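Local coordinates for protein carbohydrate deacetylase (Enterococcus faecalis, PDB 2I5I) that probably removes acetyl groups from acetylated carbohydrates, using magnesium, as a step in the breakdown of oligosaccharides, at residues V63-T68 with D125-H130; R30-S35 with E243-I248; P82-E87 with L103-N108; D12-T17 with E47-A52. All blocks are in the same frame, centred on the assembly; numbering follows the deposited sequence. Where two conformers were deposited one is given.

Interaction 1: residues V63-T68 with D125-H130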
loop_
_atom_site.group_PDB
_atom_site.type_symbol
_atom_site.label_atom_id
_atom_site.label_comp_id
_atom_site.label_asym_id
_atom_site.label_seq_id
_atom_site.Cartn_x
_atom_site.Cartn_y
_atom_site.Cartn_z
ATOM N N VAL A 63 -10.156 -21.553 7.152
ATOM C CA VAL A 63 -11.107 -21.203 8.207
ATOM C C VAL A 63 -11.047 -22.227 9.342
ATOM O O VAL A 63 -11.147 -23.441 9.127
ATOM C CB VAL A 63 -12.535 -21.044 7.658
ATOM C CG1 VAL A 63 -13.014 -22.298 6.922
ATOM C CG2 VAL A 63 -13.528 -20.684 8.754
ATOM N N HIS A 64 -10.856 -21.719 10.556
ATOM C CA HIS A 64 -10.771 -22.452 11.796
ATOM C C HIS A 64 -12.147 -22.531 12.459
ATOM O O HIS A 64 -12.568 -21.656 13.215
ATOM C CB HIS A 64 -9.785 -21.769 12.742
ATOM C CG HIS A 64 -9.020 -22.677 13.650
ATOM N ND1 HIS A 64 -8.520 -23.890 13.258
ATOM C CD2 HIS A 64 -8.647 -22.548 14.941
ATOM C CE1 HIS A 64 -7.882 -24.479 14.247
ATOM N NE2 HIS A 64 -7.945 -23.677 15.297
ATOM N N LEU A 65 -12.910 -23.591 12.145
ATOM C CA LEU A 65 -14.233 -23.724 12.759
ATOM C C LEU A 65 -14.118 -24.080 14.236
ATOM O O LEU A 65 -13.124 -24.690 14.622
ATOM C CB LEU A 65 -15.045 -24.802 12.040
ATOM C CG LEU A 65 -15.292 -24.609 10.543
ATOM C CD1 LEU A 65 -15.887 -25.920 10.020
ATOM C CD2 LEU A 65 -16.195 -23.437 10.240
ATOM N N THR A 66 -15.106 -23.719 15.053
ATOM C CA THR A 66 -15.115 -24.024 16.464
ATOM C C THR A 66 -16.513 -24.250 17.045
ATOM O O THR A 66 -17.532 -23.731 16.581
ATOM C CB THR A 66 -14.427 -22.894 17.286
ATOM O OG1 THR A 66 -14.277 -23.319 18.643
ATOM C CG2 THR A 66 -15.274 -21.650 17.249
ATOM N N LEU A 67 -16.509 -25.068 18.088
ATOM C CA LEU A 67 -17.635 -25.294 18.957
ATOM C C LEU A 67 -17.260 -25.086 20.423
ATOM O O LEU A 67 -18.104 -25.240 21.296
ATOM C CB LEU A 67 -18.171 -26.727 18.804
ATOM C CG LEU A 67 -18.849 -27.036 17.470
ATOM C CD1 LEU A 67 -19.239 -28.508 17.381
ATOM C CD2 LEU A 67 -20.072 -26.161 17.251
ATOM N N THR A 68 -15.996 -24.743 20.699
ATOM C CA THR A 68 -15.497 -24.826 22.069
ATOM C C THR A 68 -14.576 -23.665 22.433
ATOM O O THR A 68 -13.861 -23.731 23.430
ATOM C CB THR A 68 -14.698 -26.142 22.261
ATOM O OG1 THR A 68 -13.563 -26.106 21.386
ATOM C CG2 THR A 68 -15.485 -27.377 21.860
ATOM N N ASP A 125 -8.995 -21.042 1.969
ATOM C CA ASP A 125 -8.508 -22.042 1.013
ATOM C C ASP A 125 -8.739 -23.454 1.547
ATOM O O ASP A 125 -8.496 -24.462 0.855
ATOM C CB ASP A 125 -7.043 -21.748 0.692
ATOM C CG ASP A 125 -6.043 -22.088 1.768
ATOM O OD1 ASP A 125 -6.492 -22.318 2.907
ATOM O OD2 ASP A 125 -4.821 -22.128 1.468
ATOM N N HIS A 126 -9.185 -23.570 2.798
ATOM C CA HIS A 126 -9.451 -24.864 3.415
ATOM C C HIS A 126 -10.133 -24.691 4.765
ATOM O O HIS A 126 -10.349 -23.578 5.248
ATOM C CB HIS A 126 -8.172 -25.676 3.551
ATOM C CG HIS A 126 -7.266 -25.421 4.699
ATOM N ND1 HIS A 126 -6.396 -24.354 4.725
ATOM C CD2 HIS A 126 -7.060 -26.088 5.862
ATOM C CE1 HIS A 126 -5.701 -24.395 5.854
ATOM N NE2 HIS A 126 -6.082 -25.432 6.585
ATOM N N ILE A 127 -10.484 -25.827 5.347
ATOM C CA ILE A 127 -11.211 -25.914 6.595
ATOM C C ILE A 127 -10.493 -26.822 7.577
ATOM O O ILE A 127 -9.972 -27.884 7.238
ATOM C CB ILE A 127 -12.648 -26.481 6.392
ATOM C CG1 ILE A 127 -13.527 -25.626 5.494
ATOM C CG2 ILE A 127 -13.325 -26.731 7.726
ATOM C CD1 ILE A 127 -14.822 -26.288 5.085
ATOM N N ASP A 128 -10.476 -26.421 8.837
ATOM C CA ASP A 128 -9.994 -27.252 9.931
ATOM C C ASP A 128 -10.788 -26.842 11.163
ATOM O O ASP A 128 -11.728 -26.055 10.998
ATOM C CB ASP A 128 -8.497 -27.147 10.098
ATOM C CG ASP A 128 -8.001 -25.846 10.713
ATOM O OD1 ASP A 128 -8.798 -24.920 10.932
ATOM O OD2 ASP A 128 -6.775 -25.777 10.963
ATOM N N SER A 129 -10.427 -27.301 12.362
ATOM C CA SER A 129 -11.209 -26.899 13.517
ATOM C C SER A 129 -10.370 -26.800 14.788
ATOM O O SER A 129 -9.430 -27.587 15.010
ATOM C CB SER A 129 -12.323 -27.942 13.812
ATOM O OG SER A 129 -11.514 -28.992 14.344
ATOM N N HIS A 130 -10.786 -25.831 15.590
ATOM C CA HIS A 130 -10.274 -25.587 16.927
ATOM C C HIS A 130 -10.511 -26.815 17.789
ATOM O O HIS A 130 -11.627 -27.350 17.745
ATOM C CB HIS A 130 -10.987 -24.387 17.529
ATOM C CG HIS A 130 -10.477 -23.934 18.857
ATOM N ND1 HIS A 130 -9.200 -23.457 19.042
ATOM C CD2 HIS A 130 -11.082 -23.873 20.065
ATOM C CE1 HIS A 130 -9.031 -23.126 20.316
ATOM N NE2 HIS A 130 -10.161 -23.370 20.960
HETATM O O HOH W 1 -6.949 -24.213 17.745
HETATM O O HOH W 2 -13.890 -26.050 18.656
#

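Interaction 2: residues R30-S35 with E243-I248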
loop_
_atom_site.group_PDB
_atom_site.type_symbol
_atom_site.label_atom_id
_atom_site.label_comp_id
_atom_site.label_asym_id
_atom_site.label_seq_id
_atom_site.Cartn_x
_atom_site.Cartn_y
_atom_site.Cartn_z
ATOM N N ARG A 30 9.622 -15.067 8.519
ATOM C CA ARG A 30 10.974 -15.405 8.899
ATOM C C ARG A 30 11.214 -16.902 9.037
ATOM O O ARG A 30 12.310 -17.351 9.347
ATOM C CB ARG A 30 11.319 -14.754 10.267
ATOM C CG ARG A 30 12.812 -14.446 10.368
ATOM C CD ARG A 30 13.222 -14.004 11.773
ATOM N NE ARG A 30 12.585 -12.730 12.086
ATOM C CZ ARG A 30 12.982 -11.536 11.664
ATOM N NH1 ARG A 30 14.046 -11.382 10.895
ATOM N NH2 ARG A 30 12.303 -10.452 12.024
ATOM N N GLY A 31 10.180 -17.727 8.859
ATOM C CA GLY A 31 10.259 -19.125 9.249
ATOM C C GLY A 31 9.562 -20.034 8.243
ATOM O O GLY A 31 9.371 -19.654 7.096
ATOM N N VAL A 32 9.159 -21.232 8.674
ATOM C CA VAL A 32 8.654 -22.187 7.676
ATOM C C VAL A 32 7.146 -22.380 7.682
ATOM O O VAL A 32 6.634 -23.250 6.956
ATOM C CB VAL A 32 9.380 -23.544 7.863
ATOM C CG1 VAL A 32 10.862 -23.390 7.527
ATOM C CG2 VAL A 32 9.189 -24.081 9.265
ATOM N N VAL A 33 6.377 -21.601 8.428
ATOM C CA VAL A 33 4.916 -21.657 8.401
ATOM C C VAL A 33 4.421 -21.218 7.026
ATOM O O VAL A 33 4.747 -20.133 6.530
ATOM C CB VAL A 33 4.259 -20.799 9.496
ATOM C CG1 VAL A 33 2.751 -20.724 9.301
ATOM C CG2 VAL A 33 4.623 -21.342 10.873
ATOM N N THR A 34 3.632 -22.066 6.363
ATOM C CA THR A 34 3.182 -21.733 5.012
ATOM C C THR A 34 1.707 -21.416 4.917
ATOM O O THR A 34 1.210 -20.927 3.884
ATOM C CB THR A 34 3.459 -22.919 4.043
ATOM O OG1 THR A 34 2.492 -23.921 4.389
ATOM C CG2 THR A 34 4.827 -23.532 4.233
ATOM N N SER A 35 0.983 -21.671 5.989
ATOM C CA SER A 35 -0.457 -21.551 6.076
ATOM C C SER A 35 -0.910 -21.252 7.493
ATOM O O SER A 35 -0.157 -21.531 8.440
ATOM C CB SER A 35 -1.036 -22.888 5.597
ATOM O OG SER A 35 -2.445 -22.907 5.681
ATOM N N GLU A 243 18.214 -24.178 11.539
ATOM C CA GLU A 243 18.274 -25.633 11.574
ATOM C C GLU A 243 17.025 -26.249 10.965
ATOM O O GLU A 243 17.077 -27.201 10.188
ATOM C CB GLU A 243 18.412 -26.138 13.012
ATOM C CG GLU A 243 18.516 -27.659 13.054
ATOM C CD GLU A 243 18.847 -28.180 14.442
ATOM O OE1 GLU A 243 18.859 -27.357 15.383
ATOM O OE2 GLU A 243 19.094 -29.397 14.585
ATOM N N VAL A 244 15.876 -25.678 11.327
ATOM C CA VAL A 244 14.640 -26.211 10.758
ATOM C C VAL A 244 14.591 -25.990 9.265
ATOM O O VAL A 244 14.322 -26.933 8.517
ATOM C CB VAL A 244 13.411 -25.583 11.444
ATOM C CG1 VAL A 244 12.151 -26.017 10.716
ATOM C CG2 VAL A 244 13.423 -25.964 12.914
ATOM N N LYS A 245 14.864 -24.766 8.803
ATOM C CA LYS A 245 14.862 -24.510 7.365
ATOM C C LYS A 245 15.816 -25.453 6.638
ATOM O O LYS A 245 15.428 -26.036 5.623
ATOM C CB LYS A 245 15.229 -23.051 7.070
ATOM C CG LYS A 245 14.140 -22.102 7.566
ATOM C CD LYS A 245 14.544 -20.651 7.364
ATOM C CE LYS A 245 13.609 -19.720 8.123
ATOM N NZ LYS A 245 14.346 -18.735 8.965
ATOM N N GLU A 246 17.030 -25.608 7.156
ATOM C CA GLU A 246 17.999 -26.499 6.511
ATOM C C GLU A 246 17.498 -27.939 6.455
ATOM O O GLU A 246 17.702 -28.621 5.443
ATOM C CB GLU A 246 19.356 -26.414 7.231
ATOM C CG GLU A 246 20.159 -25.210 6.742
ATOM C CD GLU A 246 21.361 -24.858 7.588
ATOM O OE1 GLU A 246 21.733 -25.661 8.471
ATOM O OE2 GLU A 246 21.917 -23.760 7.334
ATOM N N ALA A 247 16.847 -28.408 7.510
ATOM C CA ALA A 247 16.385 -29.797 7.574
ATOM C C ALA A 247 15.407 -30.110 6.451
ATOM O O ALA A 247 15.471 -31.158 5.794
ATOM C CB ALA A 247 15.728 -30.111 8.902
ATOM N N ILE A 248 14.474 -29.184 6.224
ATOM C CA ILE A 248 13.493 -29.421 5.150
ATOM C C ILE A 248 14.222 -29.480 3.821
ATOM O O ILE A 248 13.981 -30.334 2.963
ATOM C CB ILE A 248 12.409 -28.333 5.225
ATOM C CG1 ILE A 248 11.410 -28.630 6.358
ATOM C CG2 ILE A 248 11.703 -28.098 3.903
ATOM C CD1 ILE A 248 10.867 -27.408 7.061
#

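Interaction 3: residues P82-E87 with L103-N108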
loop_
_atom_site.group_PDB
_atom_site.type_symbol
_atom_site.label_atom_id
_atom_site.label_comp_id
_atom_site.label_asym_id
_atom_site.label_seq_id
_atom_site.Cartn_x
_atom_site.Cartn_y
_atom_site.Cartn_z
ATOM N N PRO A 82 -29.245 -23.382 20.356
ATOM C CA PRO A 82 -29.283 -23.431 21.812
ATOM C C PRO A 82 -28.480 -24.588 22.387
ATOM O O PRO A 82 -28.057 -24.540 23.539
ATOM C CB PRO A 82 -30.777 -23.623 22.106
ATOM C CG PRO A 82 -31.385 -24.182 20.870
ATOM C CD PRO A 82 -30.548 -23.684 19.729
ATOM N N SER A 83 -28.282 -25.635 21.581
ATOM C CA SER A 83 -27.548 -26.801 22.055
ATOM C C SER A 83 -26.051 -26.550 22.138
ATOM O O SER A 83 -25.267 -27.336 22.654
ATOM C CB SER A 83 -27.787 -27.974 21.088
ATOM O OG SER A 83 -26.984 -27.801 19.915
ATOM N N LEU A 84 -25.627 -25.419 21.564
ATOM C CA LEU A 84 -24.201 -25.171 21.434
ATOM C C LEU A 84 -23.663 -24.341 22.600
ATOM O O LEU A 84 -22.430 -24.247 22.708
ATOM C CB LEU A 84 -23.914 -24.447 20.125
ATOM C CG LEU A 84 -24.347 -25.107 18.820
ATOM C CD1 LEU A 84 -23.618 -24.451 17.646
ATOM C CD2 LEU A 84 -24.096 -26.610 18.811
ATOM N N VAL A 85 -24.548 -23.779 23.412
ATOM C CA VAL A 85 -24.075 -22.819 24.411
ATOM C C VAL A 85 -24.395 -23.091 25.863
ATOM O O VAL A 85 -25.377 -23.736 26.211
ATOM C CB VAL A 85 -24.685 -21.440 24.075
ATOM C CG1 VAL A 85 -24.357 -21.110 22.619
ATOM C CG2 VAL A 85 -26.175 -21.411 24.334
ATOM N N ASP A 86 -23.547 -22.551 26.739
ATOM C CA ASP A 86 -23.838 -22.641 28.175
ATOM C C ASP A 86 -24.929 -21.656 28.550
ATOM O O ASP A 86 -25.536 -20.970 27.726
ATOM C CB ASP A 86 -22.556 -22.441 28.979
ATOM C CG ASP A 86 -21.960 -21.044 28.929
ATOM O OD1 ASP A 86 -22.629 -20.087 28.534
ATOM O OD2 ASP A 86 -20.772 -20.915 29.326
ATOM N N GLU A 87 -25.211 -21.538 29.850
ATOM C CA GLU A 87 -26.298 -20.681 30.291
ATOM C C GLU A 87 -26.154 -19.223 29.894
ATOM O O GLU A 87 -27.173 -18.521 29.767
ATOM C CB GLU A 87 -26.408 -20.763 31.828
ATOM C CG GLU A 87 -25.432 -19.805 32.519
ATOM C CD GLU A 87 -25.434 -19.983 34.024
ATOM O OE1 GLU A 87 -26.540 -20.107 34.589
ATOM O OE2 GLU A 87 -24.347 -20.004 34.637
ATOM N N LEU A 103 -26.504 -31.870 15.826
ATOM C CA LEU A 103 -25.732 -31.827 14.600
ATOM C C LEU A 103 -26.230 -30.806 13.595
ATOM O O LEU A 103 -25.411 -30.237 12.880
ATOM C CB LEU A 103 -25.712 -33.221 13.946
ATOM C CG LEU A 103 -24.798 -34.213 14.663
ATOM C CD1 LEU A 103 -25.086 -35.631 14.188
ATOM C CD2 LEU A 103 -23.335 -33.850 14.458
ATOM N N GLU A 104 -27.532 -30.586 13.541
ATOM C CA GLU A 104 -28.122 -29.627 12.630
ATOM C C GLU A 104 -27.705 -28.202 13.022
ATOM O O GLU A 104 -27.424 -27.398 12.132
ATOM C CB GLU A 104 -29.649 -29.713 12.590
ATOM N N GLU A 105 -27.694 -27.958 14.328
ATOM C CA GLU A 105 -27.230 -26.663 14.827
ATOM C C GLU A 105 -25.740 -26.495 14.523
ATOM O O GLU A 105 -25.344 -25.394 14.155
ATOM C CB GLU A 105 -27.507 -26.518 16.313
ATOM C CG GLU A 105 -28.990 -26.457 16.636
ATOM C CD GLU A 105 -29.290 -26.357 18.106
ATOM O OE1 GLU A 105 -28.355 -26.245 18.924
ATOM O OE2 GLU A 105 -30.487 -26.397 18.454
ATOM N N VAL A 106 -24.964 -27.560 14.673
ATOM C CA VAL A 106 -23.532 -27.497 14.367
ATOM C C VAL A 106 -23.349 -27.144 12.894
ATOM O O VAL A 106 -22.538 -26.311 12.499
ATOM C CB VAL A 106 -22.808 -28.798 14.715
ATOM C CG1 VAL A 106 -21.307 -28.692 14.411
ATOM C CG2 VAL A 106 -23.009 -29.153 16.183
ATOM N N TYR A 107 -24.125 -27.791 12.047
ATOM C CA TYR A 107 -24.102 -27.468 10.623
ATOM C C TYR A 107 -24.359 -25.981 10.352
ATOM O O TYR A 107 -23.622 -25.341 9.697
ATOM C CB TYR A 107 -25.105 -28.314 9.832
ATOM C CG TYR A 107 -25.072 -28.122 8.330
ATOM C CD1 TYR A 107 -25.830 -27.172 7.726
ATOM C CD2 TYR A 107 -24.307 -28.924 7.534
ATOM C CE1 TYR A 107 -25.795 -26.994 6.385
ATOM C CE2 TYR A 107 -24.282 -28.776 6.205
ATOM C CZ TYR A 107 -25.017 -27.803 5.621
ATOM O OH TYR A 107 -24.996 -27.665 4.274
ATOM N N ASN A 108 -25.427 -25.461 10.896
ATOM C CA ASN A 108 -25.831 -24.081 10.667
ATOM C C ASN A 108 -24.779 -23.106 11.190
ATOM O O ASN A 108 -24.434 -22.119 10.547
ATOM C CB ASN A 108 -27.180 -23.778 11.317
ATOM C CG ASN A 108 -28.296 -24.594 10.677
ATOM O OD1 ASN A 108 -28.219 -24.885 9.476
ATOM N ND2 ASN A 108 -29.311 -24.962 11.445
#

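Interaction 4: residues D12-T17 with E47-A52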
loop_
_atom_site.group_PDB
_atom_site.type_symbol
_atom_site.label_atom_id
_atom_site.label_comp_id
_atom_site.label_asym_id
_atom_site.label_seq_id
_atom_site.Cartn_x
_atom_site.Cartn_y
_atom_site.Cartn_z
ATOM N N ASP A 12 -2.339 -22.841 13.698
ATOM C CA ASP A 12 -3.716 -22.677 14.132
ATOM C C ASP A 12 -3.908 -21.374 14.920
ATOM O O ASP A 12 -2.961 -20.859 15.530
ATOM C CB ASP A 12 -4.122 -23.896 14.971
ATOM C CG ASP A 12 -4.124 -25.188 14.176
ATOM O OD1 ASP A 12 -3.743 -25.186 12.986
ATOM O OD2 ASP A 12 -4.512 -26.230 14.755
ATOM N N ASP A 13 -5.110 -20.831 14.878
ATOM C CA ASP A 13 -5.589 -19.757 15.726
ATOM C C ASP A 13 -5.268 -18.357 15.214
ATOM O O ASP A 13 -5.204 -17.408 16.001
ATOM C CB ASP A 13 -5.031 -19.901 17.153
ATOM C CG ASP A 13 -5.554 -21.115 17.896
ATOM O OD1 ASP A 13 -6.603 -21.630 17.463
ATOM O OD2 ASP A 13 -4.939 -21.565 18.896
ATOM N N PHE A 14 -5.113 -18.185 13.913
ATOM C CA PHE A 14 -5.013 -16.807 13.367
ATOM C C PHE A 14 -6.187 -15.969 13.810
ATOM O O PHE A 14 -7.334 -16.424 13.835
ATOM C CB PHE A 14 -4.902 -16.853 11.846
ATOM C CG PHE A 14 -4.253 -15.614 11.235
ATOM C CD1 PHE A 14 -2.918 -15.340 11.515
ATOM C CD2 PHE A 14 -4.990 -14.787 10.412
ATOM C CE1 PHE A 14 -2.333 -14.209 10.959
ATOM C CE2 PHE A 14 -4.407 -13.656 9.846
ATOM C CZ PHE A 14 -3.080 -13.398 10.122
ATOM N N GLY A 15 -5.978 -14.705 14.197
ATOM C CA GLY A 15 -7.042 -13.849 14.658
ATOM C C GLY A 15 -7.501 -14.117 16.076
ATOM O O GLY A 15 -8.419 -13.444 16.550
ATOM N N TYR A 16 -6.893 -15.081 16.761
ATOM C CA TYR A 16 -7.273 -15.408 18.126
ATOM C C TYR A 16 -7.122 -14.173 19.004
ATOM O O TYR A 16 -8.045 -13.702 19.674
ATOM C CB TYR A 16 -6.436 -16.578 18.610
ATOM C CG TYR A 16 -6.894 -17.293 19.856
ATOM C CD1 TYR A 16 -8.172 -17.135 20.380
ATOM C CD2 TYR A 16 -6.013 -18.142 20.507
ATOM C CE1 TYR A 16 -8.536 -17.816 21.524
ATOM C CE2 TYR A 16 -6.381 -18.830 21.654
ATOM C CZ TYR A 16 -7.647 -18.657 22.157
ATOM O OH TYR A 16 -8.018 -19.341 23.300
ATOM N N THR A 17 -5.903 -13.634 19.018
ATOM C CA THR A 17 -5.622 -12.361 19.686
ATOM C C THR A 17 -4.592 -11.584 18.865
ATOM O O THR A 17 -3.870 -12.173 18.051
ATOM C CB THR A 17 -5.194 -12.512 21.147
ATOM O OG1 THR A 17 -3.780 -12.387 21.282
ATOM C CG2 THR A 17 -5.405 -13.895 21.783
ATOM N N GLU A 47 -9.456 -7.625 11.746
ATOM C CA GLU A 47 -8.152 -6.950 11.886
ATOM C C GLU A 47 -7.007 -7.846 11.470
ATOM O O GLU A 47 -6.052 -7.479 10.773
ATOM C CB GLU A 47 -7.970 -6.495 13.338
ATOM C CG GLU A 47 -8.955 -5.407 13.732
ATOM C CD GLU A 47 -9.002 -5.178 15.228
ATOM O OE1 GLU A 47 -8.295 -5.893 15.957
ATOM O OE2 GLU A 47 -9.754 -4.272 15.650
ATOM N N ALA A 48 -7.067 -9.103 11.903
ATOM C CA ALA A 48 -6.050 -10.071 11.527
ATOM C C ALA A 48 -5.969 -10.230 10.021
ATOM O O ALA A 48 -4.909 -10.298 9.384
ATOM C CB ALA A 48 -6.352 -11.404 12.210
HETATM N N MSE A 49 -7.141 -10.291 9.371
HETATM C CA MSE A 49 -7.133 -10.509 7.934
HETATM C C MSE A 49 -6.576 -9.287 7.214
HETATM O O MSE A 49 -5.866 -9.395 6.217
HETATM C CB MSE A 49 -8.564 -10.880 7.493
HETATM C CG MSE A 49 -9.013 -12.206 8.097
HETATM SE SE MSE A 49 -8.117 -13.657 7.503
HETATM C CE MSE A 49 -8.459 -13.547 5.747
ATOM N N GLU A 50 -6.858 -8.097 7.752
ATOM C CA GLU A 50 -6.250 -6.877 7.207
ATOM C C GLU A 50 -4.733 -6.894 7.380
ATOM O O GLU A 50 -3.974 -6.576 6.447
ATOM C CB GLU A 50 -6.846 -5.654 7.912
ATOM C CG GLU A 50 -6.221 -4.309 7.618
ATOM C CD GLU A 50 -6.112 -3.940 6.160
ATOM O OE1 GLU A 50 -6.831 -4.499 5.304
ATOM O OE2 GLU A 50 -5.280 -3.055 5.858
ATOM N N SER A 51 -4.238 -7.261 8.543
ATOM C CA SER A 51 -2.786 -7.313 8.762
ATOM C C SER A 51 -2.110 -8.258 7.792
ATOM O O SER A 51 -1.047 -8.077 7.189
ATOM C CB SER A 51 -2.506 -7.728 10.209
ATOM O OG SER A 51 -1.129 -7.729 10.505
ATOM N N ALA A 52 -2.798 -9.404 7.578
ATOM C CA ALA A 52 -2.221 -10.327 6.591
ATOM C C ALA A 52 -2.147 -9.717 5.205
ATOM O O ALA A 52 -1.160 -9.889 4.487
ATOM C CB ALA A 52 -3.045 -11.623 6.604
#

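Interaction 1: residues V63-T68 with D125-H130
The imidazole of H64 lies over the backbone of the other strand and points its ND1 at the carboxylate of D128. The bond from H64 ND1 to D128 OD1 is 2.6 Å long and almost straight. The oxygen sits in the plane of the ring. On the acid side the donor comes from above the carboxylate plane, the two planes 55° apart. D128 reaches this spot because its CG stands between the backbone N and the carbonyl carbon (chi1 74°). Its other oxygen, OD2, is hydrogen-bonded to T37, so both carboxylate oxygens are bonded. The backbone N of H130 lies over one face of the H64 ring, offset toward its rim. The two histidine rings meet obliquely, with planes 78° apart. H64 NE2 lies at the edge of the H130 ring, and water 1 links H64 NE2 to H130 ND1, 2.7 Å from each.

The backbones beneath are neighbouring parallel strands, 63-65 and 127-129, in the central sheet of this YdjC-family fold. V63 N bonds to H126 O, D128 N to V63 O, L65 N to D128 O and H130 N to L65 O. H130 is a predicted magnesium ligand. H64, H130 and D13 gather donor atoms round water 1, consistent with a metal site that holds no metal here.

V63, L65 and I127 point to the other face of the sheet. V63 CG1 lies 3.7 Å from I127 CG1, the two side chains running side by side. L65 CD1 meets I127 CG2 at 3.5 Å. Water 2 joins L67 N and T68 OG1 to H130 O.

Interaction 2: residues R30-S35 with E243-I248
K245 reaches from helix 242-250 to the loop that follows helix 18-29 and leads into strand 35-38, part of the parallel sheet at the centre of the YdjC-family fold. Its CB starts from the helix flank, and CG stands anti to the carbonyl carbon (chi1 -67°). That puts CG against V32, 3.5 Å from V32 CG1. From CG to CE the chain is extended and runs along the loop. CE passes G31, with K245 CE 3.6 Å from G31 CA. The chain then bends at its last torsion and turns NZ to the carbonyl of R30. K245 NZ also bonds to the backbone O of T240, so two carbonyls share the ammonium group.

V32 points toward the helix and packs beside the lysine. Its CG2 meets V244 CG1 at 3.8 Å. V32 and I248 approach tip to tip, CG1 to CD1. L239 of helix 231-239 and L255 of strand 254-256 also touch V32.

The side chain of R30 leads away from the helix. It forms salt bridges with E26 and with E47 of a second subunit. The hydrogen bond from K245 NZ to R30 O measures 2.5 Å, shorter than usual, so the exact place of NZ is doubtful.

Interaction 3: residues P82-E87 with L103-N108
P82-L84 have helical backbone angles without the regular bonds, and they come up beside the first turns of helix 103-117, with S83 CA 7.2 Å from E105 CA. The contact is built round E105. Its CG is anti to the carbonyl carbon (chi1 -67°) and the chain is extended beyond it, which carries the carboxylate across to the loop. There the backbone N of S83 donates a hydrogen bond of 2.7 Å to E105 OE1. The angle at the hydrogen is 144°. The position of OE1 is less certain, because the model sets it too close to the S83 side chain. The hydroxyl of S83 has its own partner in the backbone N of N102.

P82 and E105 cross at about a right angle, with P82 CD the atom nearest E105 OE2. L84 slides past E105 in the opposite direction and reaches V106. L84 CD2 lies 3.8 Å from V106 CG2, again with the side chains nearly perpendicular.

E105 N is bonded to N102 OD1, just before the helix. Through L84 on V106, the loop that follows strand 60-65 rests on helix 103-117, and V106 also touches L67. L103 and Y107 of the same helix pack on helix 138-151.

Interaction 4: residues D12-T17 with E47-A52
Apolar packing carries this contact, and F14 is its main side chain. F14 leaves the strand toward helix 45-55, and its CE2 and CZ atoms make the contact. F14 CE2 lies 3.8 Å from A48 CB, and F14 CZ lies 3.9 Å from A52 CB. The two alanines are one helical turn apart, so the ring spans that turn. Its CG stands anti to the backbone N (chi1 -157°), which carries the ring out from the strand to the helix. The selenium of M49, a selenomethionine, is a more distant neighbour, 4.4 Å from F14 CE2. T21 and I24 of helix 18-29 also touch F14.

Contacts with the backbone are close as well. A48 O lies 3.4 Å from F14 CE2, oblique to the ring. That oxygen already accepts the helix bond from A52 N. G15 CA sits 3.5 Å from A48 CB, so the loop and helix backbones come near each other at two small residues.

No hydrogen bond joins the two segments. The turn's hydrogen bonds lie within its own segment or go to other residues. Y16 N bonds to D13 O across a type II turn, with G15 at positive phi (77°). G15 N bonds to T21 and G15 O to S42. On the strand, F14 makes backbone bonds with T37 and L39.

The turn follows the end of strand 6-11. D12 and D13 lie on the side of H64, and D13 also touches H130, the predicted magnesium ligand. This placement is consistent with a metal-binding pocket at the strand ends of the YdjC deacetylase fold.

From the N terminus, interaction 4 closes first, joining the turn after strand 6-11 to helix 45-55. Interaction 2 opens before that helix is reached, so the two cross along the chain. Interaction 2 joins the loop after helix 18-29 to helix 242-250, near the C-terminal end. Its long loop encloses interaction 1, which pairs strands 60-65 and 127-129. Interaction 1 in turn encloses interaction 3, which joins the loop after strand 60-65 to helix 103-117. Interactions 1 and 4 meet at the possible metal site, where D13 OD1 lies 3.3 Å from H64 NE2. Interactions 1 and 3 touch through L67 and V106. Interactions 2 and 3 lie on opposite sides of the chain's centre.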